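Local atomic coordinates of tailspike protein (Siphovirus 9NA, PDB entry 3RIQ), a protein that probably binds the lipopolysaccharide of Salmonella as the phage's receptor and cleaves it as an endorhamnosidase, through a trimer of right-handed beta-helices. Residues K12-L23 / A29-Y40. Residues are numbered along the deposited sequence; the frame is centred on the assembly and turned at random.
Sequences KYSVKLSDYMTL and AAVDSLLIDIDY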
loop_
_atom_site.group_PDB
_atom_site.type_symbol
_atom_site.label_atom_id
_atom_site.label_comp_id
_atom_site.label_asym_id
_atom_site.label_seq_id
_atom_site.Cartn_x
_atom_site.Cartn_y
_atom_site.Cartn_z
ATOM N N LYS A 12 -22.511 21.048 -35.220
ATOM C CA LYS A 12 -21.856 21.505 -33.997
ATOM C C LYS A 12 -21.198 22.884 -34.176
ATOM O O LYS A 12 -20.481 23.096 -35.142
ATOM C CB LYS A 12 -20.755 20.470 -33.686
ATOM C CG LYS A 12 -19.879 20.764 -32.503
ATOM C CD LYS A 12 -20.557 20.442 -31.227
ATOM C CE LYS A 12 -19.529 20.382 -30.050
ATOM N NZ LYS A 12 -20.244 20.272 -28.775
ATOM N N TYR A 13 -21.432 23.809 -33.247
ATOM C CA TYR A 13 -20.772 25.115 -33.273
ATOM C C TYR A 13 -19.345 25.048 -32.784
ATOM O O TYR A 13 -19.073 24.595 -31.652
ATOM C CB TYR A 13 -21.546 26.117 -32.421
ATOM C CG TYR A 13 -22.821 26.671 -33.087
ATOM C CD1 TYR A 13 -23.840 25.829 -33.582
ATOM C CD2 TYR A 13 -22.974 28.026 -33.246
ATOM C CE1 TYR A 13 -24.997 26.360 -34.209
ATOM C CE2 TYR A 13 -24.087 28.566 -33.863
ATOM C CZ TYR A 13 -25.100 27.751 -34.333
ATOM O OH TYR A 13 -26.176 28.378 -34.901
ATOM N N SER A 14 -18.430 25.508 -33.642
ATOM C CA SER A 14 -17.030 25.653 -33.273
ATOM C C SER A 14 -16.460 26.819 -34.049
ATOM O O SER A 14 -16.782 26.996 -35.243
ATOM C CB SER A 14 -16.256 24.357 -33.578
ATOM O OG SER A 14 -14.906 24.501 -33.173
ATOM N N VAL A 15 -15.650 27.619 -33.372
ATOM C CA VAL A 15 -14.842 28.616 -34.057
ATOM C C VAL A 15 -13.389 28.222 -33.924
ATOM O O VAL A 15 -13.025 27.501 -32.978
ATOM C CB VAL A 15 -15.028 30.039 -33.468
ATOM C CG1 VAL A 15 -16.486 30.530 -33.669
ATOM C CG2 VAL A 15 -14.573 30.093 -32.025
ATOM N N LYS A 16 -12.551 28.681 -34.844
ATOM C CA LYS A 16 -11.133 28.310 -34.798
ATOM C C LYS A 16 -10.253 29.529 -34.799
ATOM O O LYS A 16 -10.526 30.516 -35.510
ATOM C CB LYS A 16 -10.756 27.338 -35.932
ATOM C CG LYS A 16 -10.915 27.980 -37.298
ATOM C CD LYS A 16 -10.775 26.974 -38.444
ATOM C CE LYS A 16 -12.107 26.460 -38.874
ATOM N NZ LYS A 16 -12.973 27.475 -39.554
ATOM N N LEU A 17 -9.166 29.458 -34.031
ATOM C CA LEU A 17 -8.292 30.606 -33.853
ATOM C C LEU A 17 -7.758 31.165 -35.173
ATOM O O LEU A 17 -7.586 32.385 -35.284
ATOM C CB LEU A 17 -7.137 30.252 -32.911
ATOM C CG LEU A 17 -6.136 31.388 -32.599
ATOM C CD1 LEU A 17 -6.826 32.600 -31.952
ATOM C CD2 LEU A 17 -5.078 30.825 -31.645
ATOM N N SER A 18 -7.473 30.289 -36.147
ATOM C CA SER A 18 -6.875 30.745 -37.408
ATOM C C SER A 18 -7.791 31.678 -38.213
ATOM O O SER A 18 -7.316 32.326 -39.150
ATOM C CB SER A 18 -6.413 29.561 -38.264
ATOM O OG SER A 18 -7.542 28.827 -38.682
ATOM N N ASP A 19 -9.075 31.779 -37.828
ATOM C CA ASP A 19 -10.002 32.712 -38.490
ATOM C C ASP A 19 -9.913 34.151 -37.921
ATOM O O ASP A 19 -10.600 35.053 -38.409
ATOM C CB ASP A 19 -11.433 32.184 -38.345
ATOM C CG ASP A 19 -11.742 31.042 -39.300
ATOM O OD1 ASP A 19 -11.119 30.951 -40.406
ATOM O OD2 ASP A 19 -12.668 30.246 -38.972
ATOM N N TYR A 20 -9.098 34.350 -36.882
ATOM C CA TYR A 20 -9.022 35.643 -36.146
ATOM C C TYR A 20 -7.580 36.107 -35.961
ATOM O O TYR A 20 -6.632 35.318 -36.082
ATOM C CB TYR A 20 -9.740 35.566 -34.780
ATOM C CG TYR A 20 -11.098 34.934 -34.936
ATOM C CD1 TYR A 20 -12.205 35.700 -35.303
ATOM C CD2 TYR A 20 -11.258 33.555 -34.813
ATOM C CE1 TYR A 20 -13.435 35.116 -35.522
ATOM C CE2 TYR A 20 -12.493 32.958 -35.032
ATOM C CZ TYR A 20 -13.573 33.737 -35.409
ATOM O OH TYR A 20 -14.789 33.115 -35.657
ATOM N N MET A 21 -7.426 37.379 -35.608
ATOM C CA MET A 21 -6.090 37.882 -35.274
ATOM C C MET A 21 -5.714 37.593 -33.829
ATOM O O MET A 21 -4.543 37.345 -33.529
ATOM C CB MET A 21 -5.971 39.383 -35.566
ATOM C CG MET A 21 -5.876 39.714 -37.048
ATOM S SD MET A 21 -4.421 38.949 -37.804
ATOM C CE MET A 21 -3.074 39.946 -37.160
ATOM N N THR A 22 -6.700 37.618 -32.929
ATOM C CA THR A 22 -6.421 37.489 -31.490
ATOM C C THR A 22 -7.275 36.385 -30.879
ATOM O O THR A 22 -8.363 36.049 -31.391
ATOM C CB THR A 22 -6.697 38.787 -30.693
ATOM O OG1 THR A 22 -8.091 39.070 -30.692
ATOM C CG2 THR A 22 -5.928 40.006 -31.263
ATOM N N LEU A 23 -6.828 35.900 -29.724
ATOM C CA LEU A 23 -7.593 34.955 -28.940
ATOM C C LEU A 23 -8.900 35.572 -28.419
ATOM O O LEU A 23 -9.937 34.900 -28.398
ATOM C CB LEU A 23 -6.741 34.427 -27.787
ATOM C CG LEU A 23 -7.314 33.232 -27.039
ATOM C CD1 LEU A 23 -7.756 32.071 -27.962
ATOM C CD2 LEU A 23 -6.219 32.779 -26.000
ATOM N N ALA A 29 -16.376 35.302 -30.591
ATOM C CA ALA A 29 -17.172 34.616 -31.611
ATOM C C ALA A 29 -17.696 33.261 -31.109
ATOM O O ALA A 29 -18.709 32.783 -31.600
ATOM C CB ALA A 29 -16.328 34.402 -32.849
ATOM N N ALA A 30 -16.994 32.648 -30.151
ATOM C CA ALA A 30 -17.312 31.282 -29.709
ATOM C C ALA A 30 -18.675 31.149 -29.066
ATOM O O ALA A 30 -19.155 32.059 -28.397
ATOM C CB ALA A 30 -16.201 30.786 -28.732
ATOM N N VAL A 31 -19.314 30.008 -29.301
ATOM C CA VAL A 31 -20.610 29.663 -28.700
ATOM C C VAL A 31 -20.537 28.373 -27.882
ATOM O O VAL A 31 -21.029 28.291 -26.742
ATOM C CB VAL A 31 -21.700 29.507 -29.803
ATOM C CG1 VAL A 31 -23.014 29.069 -29.203
ATOM C CG2 VAL A 31 -21.857 30.863 -30.562
ATOM N N ASP A 32 -19.934 27.359 -28.477
ATOM C CA ASP A 32 -19.877 26.005 -27.877
ATOM C C ASP A 32 -18.395 25.603 -27.799
ATOM O O ASP A 32 -17.829 25.510 -26.718
ATOM C CB ASP A 32 -20.674 25.076 -28.777
ATOM C CG ASP A 32 -20.658 23.608 -28.336
ATOM O OD1 ASP A 32 -19.937 23.243 -27.379
ATOM O OD2 ASP A 32 -21.339 22.797 -29.010
ATOM N N SER A 33 -17.778 25.374 -28.956
ATOM C CA SER A 33 -16.373 24.981 -28.994
ATOM C C SER A 33 -15.452 26.046 -29.590
ATOM O O SER A 33 -15.873 26.859 -30.410
ATOM C CB SER A 33 -16.261 23.658 -29.729
ATOM O OG SER A 33 -17.002 22.686 -29.016
ATOM N N LEU A 34 -14.194 26.029 -29.149
ATOM C CA LEU A 34 -13.153 26.954 -29.578
ATOM C C LEU A 34 -11.941 26.093 -29.880
ATOM O O LEU A 34 -11.407 25.449 -28.971
ATOM C CB LEU A 34 -12.880 28.013 -28.484
ATOM C CG LEU A 34 -11.570 28.811 -28.620
ATOM C CD1 LEU A 34 -11.427 29.499 -29.971
ATOM C CD2 LEU A 34 -11.500 29.794 -27.450
ATOM N N LEU A 35 -11.549 26.032 -31.148
ATOM C CA LEU A 35 -10.416 25.201 -31.572
ATOM C C LEU A 35 -9.146 26.039 -31.684
ATOM O O LEU A 35 -9.132 27.035 -32.406
ATOM C CB LEU A 35 -10.743 24.517 -32.915
ATOM C CG LEU A 35 -9.593 23.730 -33.557
ATOM C CD1 LEU A 35 -9.355 22.450 -32.734
ATOM C CD2 LEU A 35 -9.927 23.399 -35.018
ATOM N N ILE A 36 -8.093 25.643 -30.972
ATOM C CA ILE A 36 -6.780 26.329 -31.108
ATOM C C ILE A 36 -6.009 25.535 -32.163
ATOM O O ILE A 36 -5.337 24.553 -31.846
ATOM C CB ILE A 36 -6.025 26.416 -29.763
ATOM C CG1 ILE A 36 -6.941 26.966 -28.637
ATOM C CG2 ILE A 36 -4.747 27.226 -29.917
ATOM C CD1 ILE A 36 -7.434 28.375 -28.832
ATOM N N ASP A 37 -6.143 25.954 -33.433
ATOM C CA ASP A 37 -5.588 25.183 -34.556
ATOM C C ASP A 37 -4.235 25.688 -35.062
ATOM O O ASP A 37 -3.665 25.065 -35.939
ATOM C CB ASP A 37 -6.611 25.092 -35.714
ATOM C CG ASP A 37 -7.018 26.456 -36.266
ATOM O OD1 ASP A 37 -6.949 27.482 -35.538
ATOM O OD2 ASP A 37 -7.452 26.483 -37.450
ATOM N N ILE A 38 -3.742 26.804 -34.527
ATOM C CA ILE A 38 -2.432 27.338 -34.904
ATOM C C ILE A 38 -1.790 27.913 -33.653
ATOM O O ILE A 38 -2.478 28.308 -32.703
ATOM C CB ILE A 38 -2.499 28.392 -36.048
ATOM C CG1 ILE A 38 -3.415 29.568 -35.684
ATOM C CG2 ILE A 38 -2.885 27.733 -37.398
ATOM C CD1 ILE A 38 -3.238 30.756 -36.604
ATOM N N ASP A 39 -0.456 27.899 -33.620
ATOM C CA ASP A 39 0.258 28.426 -32.449
ATOM C C ASP A 39 -0.115 29.912 -32.263
ATOM O O ASP A 39 -0.320 30.646 -33.244
ATOM C CB ASP A 39 1.766 28.334 -32.642
ATOM C CG ASP A 39 2.316 26.942 -32.474
ATOM O OD1 ASP A 39 1.626 26.020 -31.976
ATOM O OD2 ASP A 39 3.475 26.765 -32.874
ATOM N N TYR A 40 -0.210 30.337 -31.013
ATOM C CA TYR A 40 -0.629 31.680 -30.686
ATOM C C TYR A 40 0.438 32.372 -29.858
ATOM O O TYR A 40 0.800 31.900 -28.774
ATOM C CB TYR A 40 -1.940 31.632 -29.898
ATOM C CG TYR A 40 -2.499 32.994 -29.641
ATOM C CD1 TYR A 40 -3.027 33.753 -30.686
ATOM C CD2 TYR A 40 -2.444 33.559 -28.374
ATOM C CE1 TYR A 40 -3.515 35.027 -30.469
ATOM C CE2 TYR A 40 -2.946 34.832 -28.133
ATOM C CZ TYR A 40 -3.490 35.552 -29.192
ATOM O OH TYR A 40 -4.028 36.804 -29.020
HETATM O O HOH W 1 -23.174 23.354 -30.902
HETATM O O HOH W 2 -2.607 38.465 -31.565
#
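A chi1 of -175° sends the Tyr40 ring back to Leu23, just after the 3-10 turn at 17-19, while Asp37, its CG set between N and the carbonyl carbon (chi1 60°), turns its carboxylate onto Ser18 in that turn. Two bonds grip this carboxylate: Ser18 N donates to Asp37 OD1 (2.9 Å) from the syn side, and Ser18 OG donates to Asp37 OD2 (2.6 Å), which fixes the carboxylate's rotation. Tyr40 is held at its far end, where its OH accepts a nearly straight bond from Leu23 N (3.0 Å, 171° at the hydrogen) and is also hydrogen-bonded to Glu46. Leu23 CB lies over one face of the Tyr40 ring in a CH-pi contact, 4.1 Å from its centroid. Leu17 meets the same side chain at about a right angle, its CD2 3.7 Å from Tyr40 CB.

Between these groups and the Lys12 end, strands 14-16 and 33-36 pair in parallel through a ladder running from Tyr13 O to Leu17 N. On one face Val15 sets CG2 against Ala30 CB and Leu34 CD1; Ser14, Lys16, Ser33 and Leu35 point to the other. At the beginning of the ladder Lys12 NZ bridges to Asp32 OD2 (2.8 Å), and a water links that oxygen to Tyr13 N. Asp32 OD1 takes a second lysine, Lys60 of the third subunit, which probably favours the charged carboxylate, and Phe11 of the second subunit stacks edge-to-face with Tyr13.

Helix 23-29 connects the two strands at the N-terminal end of the right-handed beta-helix, its Ala26 packing on Leu17 and Leu34. Strand 56-59 continues the parallel pairing beyond 33-36, and Phe63 of strand 63-65 packs against Leu23, Ile36 and Tyr40.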